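Local structure of sulfoquinovosidase (Escherichia coli, 5AEG) at residues Ser465-Ala470 and Thr531-Thr536. The protein hydrolyses sulfoquinovosyl diacylglycerides and simple sulfoquinovosides to release sulfoquinovose, feeding the sulfolipid headgroup into sulfoglycolysis. Numbering follows the deposited sequence.
Sequences STMMWA and TPMMRT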
loop_
_atom_site.group_PDB
_atom_site.type_symbol
_atom_site.label_atom_id
_atom_site.label_comp_id
_atom_site.label_asym_id
_atom_site.label_seq_id
_atom_site.Cartn_x
_atom_site.Cartn_y
_atom_site.Cartn_z
ATOM N N SER A 465 -8.004 6.610 0.421
ATOM C CA SER A 465 -8.091 5.323 1.199
ATOM C C SER A 465 -7.915 5.690 2.675
ATOM O O SER A 465 -6.865 6.217 3.094
ATOM C CB SER A 465 -7.045 4.317 0.802
ATOM O OG SER A 465 -7.165 3.173 1.618
ATOM N N THR A 466 -8.908 5.393 3.490
ATOM C CA THR A 466 -8.836 5.717 4.862
ATOM C C THR A 466 -7.869 4.814 5.667
ATOM O O THR A 466 -7.521 5.150 6.810
ATOM C CB THR A 466 -10.249 5.601 5.507
ATOM O OG1 THR A 466 -10.914 4.389 5.045
ATOM C CG2 THR A 466 -11.147 6.828 5.043
ATOM N N MET A 467 -7.474 3.688 5.098
ATOM C CA MET A 467 -6.507 2.770 5.763
ATOM C C MET A 467 -5.981 1.823 4.757
ATOM O O MET A 467 -6.789 1.243 3.967
ATOM C CB MET A 467 -7.228 1.988 6.869
ATOM C CG MET A 467 -6.435 0.848 7.441
ATOM S SD MET A 467 -4.954 1.248 8.408
ATOM C CE MET A 467 -5.771 1.859 9.903
ATOM N N MET A 468 -4.654 1.643 4.726
ATOM C CA MET A 468 -4.074 0.607 3.916
ATOM C C MET A 468 -3.881 -0.656 4.782
ATOM O O MET A 468 -3.586 -0.591 5.971
ATOM C CB MET A 468 -2.741 1.007 3.245
ATOM C CG MET A 468 -2.777 2.286 2.465
ATOM S SD MET A 468 -4.017 2.328 1.205
ATOM C CE MET A 468 -3.737 0.900 0.230
ATOM N N TRP A 469 -4.065 -1.824 4.144
ATOM C CA TRP A 469 -3.597 -3.078 4.736
ATOM C C TRP A 469 -2.604 -3.712 3.798
ATOM O O TRP A 469 -2.704 -3.595 2.567
ATOM C CB TRP A 469 -4.687 -3.995 5.285
ATOM C CG TRP A 469 -4.927 -5.332 4.624
ATOM C CD1 TRP A 469 -4.401 -6.552 4.978
ATOM C CD2 TRP A 469 -5.844 -5.596 3.538
ATOM N NE1 TRP A 469 -4.876 -7.512 4.131
ATOM C CE2 TRP A 469 -5.717 -6.936 3.216
ATOM C CE3 TRP A 469 -6.656 -4.774 2.737
ATOM C CZ2 TRP A 469 -6.453 -7.535 2.147
ATOM C CZ3 TRP A 469 -7.388 -5.355 1.719
ATOM C CH2 TRP A 469 -7.226 -6.710 1.395
ATOM N N ALA A 470 -1.731 -4.525 4.383
ATOM C CA ALA A 470 -0.622 -5.075 3.639
ATOM C C ALA A 470 -0.936 -6.256 2.694
ATOM O O ALA A 470 -0.037 -6.840 2.153
ATOM C CB ALA A 470 0.475 -5.473 4.605
ATOM N N THR A 531 0.830 -1.060 16.077
ATOM C CA THR A 531 0.432 -0.470 14.795
ATOM C C THR A 531 -0.901 0.221 15.054
ATOM O O THR A 531 -1.479 0.065 16.142
ATOM C CB THR A 531 0.301 -1.499 13.636
ATOM O OG1 THR A 531 -0.841 -2.312 13.875
ATOM C CG2 THR A 531 1.505 -2.303 13.490
ATOM N N PRO A 532 -1.424 1.013 14.083
ATOM C CA PRO A 532 -2.659 1.654 14.421
ATOM C C PRO A 532 -3.979 0.840 14.337
ATOM O O PRO A 532 -5.088 1.397 14.611
ATOM C CB PRO A 532 -2.734 2.869 13.464
ATOM C CG PRO A 532 -1.891 2.526 12.346
ATOM C CD PRO A 532 -0.758 1.640 12.920
ATOM N N MET A 533 -3.920 -0.435 13.977
ATOM C CA MET A 533 -5.172 -1.209 13.867
ATOM C C MET A 533 -4.836 -2.679 14.062
ATOM O O MET A 533 -3.879 -3.150 13.471
ATOM C CB MET A 533 -5.844 -0.939 12.508
ATOM C CG MET A 533 -7.130 -1.715 12.308
ATOM S SD MET A 533 -7.955 -1.118 10.854
ATOM C CE MET A 533 -9.197 -2.411 10.679
ATOM N N MET A 534 -5.635 -3.352 14.854
ATOM C CA MET A 534 -5.542 -4.763 15.109
ATOM C C MET A 534 -6.742 -5.495 14.478
ATOM O O MET A 534 -7.894 -5.205 14.839
ATOM C CB MET A 534 -5.564 -5.066 16.603
ATOM C CG MET A 534 -4.325 -4.534 17.335
ATOM S SD MET A 534 -4.175 -5.166 18.998
ATOM C CE MET A 534 -3.668 -6.911 18.840
ATOM N N ARG A 535 -6.465 -6.421 13.549
ATOM C CA ARG A 535 -7.547 -7.132 12.822
ATOM C C ARG A 535 -6.996 -8.464 12.389
ATOM O O ARG A 535 -5.877 -8.508 11.842
ATOM C CB ARG A 535 -8.037 -6.328 11.603
ATOM C CG ARG A 535 -9.122 -7.111 10.823
ATOM C CD ARG A 535 -9.497 -6.473 9.527
ATOM N NE ARG A 535 -8.306 -6.230 8.647
ATOM C CZ ARG A 535 -7.690 -7.182 7.962
ATOM N NH1 ARG A 535 -8.063 -8.485 8.025
ATOM N NH2 ARG A 535 -6.618 -6.902 7.210
ATOM N N THR A 536 -7.728 -9.549 12.710
ATOM C CA THR A 536 -7.343 -10.867 12.323
ATOM C C THR A 536 -7.958 -11.326 10.993
ATOM O O THR A 536 -8.816 -10.622 10.382
ATOM C CB THR A 536 -7.687 -11.872 13.439
ATOM O OG1 THR A 536 -9.055 -12.189 13.420
ATOM C CG2 THR A 536 -7.305 -11.361 14.831
#
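Inside the TIM barrel of this family 31 glycoside hydrolase, two strands that both flank strand 501-505 send W469, next to the nucleophile D405, and R535, near the substrate-binding H537, towards each other in the barrel interior. The R535 guanidinium stands over one face of the indole in a cation-pi contact, with CZ 4.7 Å from the centroid of the W469 five-membered ring. The two planes are 87° apart, so the guanidinium presents its edge to the face of the indole, NH2 leading, 3.2 Å from CD1 of W469. R535 reaches there with CG anti to its own backbone nitrogen and a bend at chi3 (54°). D504 ties the pair together, its OD1 in a salt bridge with R535 NH2 and its OD2 accepting a hydrogen bond from W469 NE1. Beside it, the bent chain of M467 lays CE against the extended M533, 3.8 Å from M533 SD. With an alanine in place of W469, R535 would probably lose one of its cation-pi partners, W286 remaining, and D504 OD2 the N-H of the indole. Ring, cation and carboxylate are thus joined in one buried polar cluster, which probably helps fix the indole beside D405.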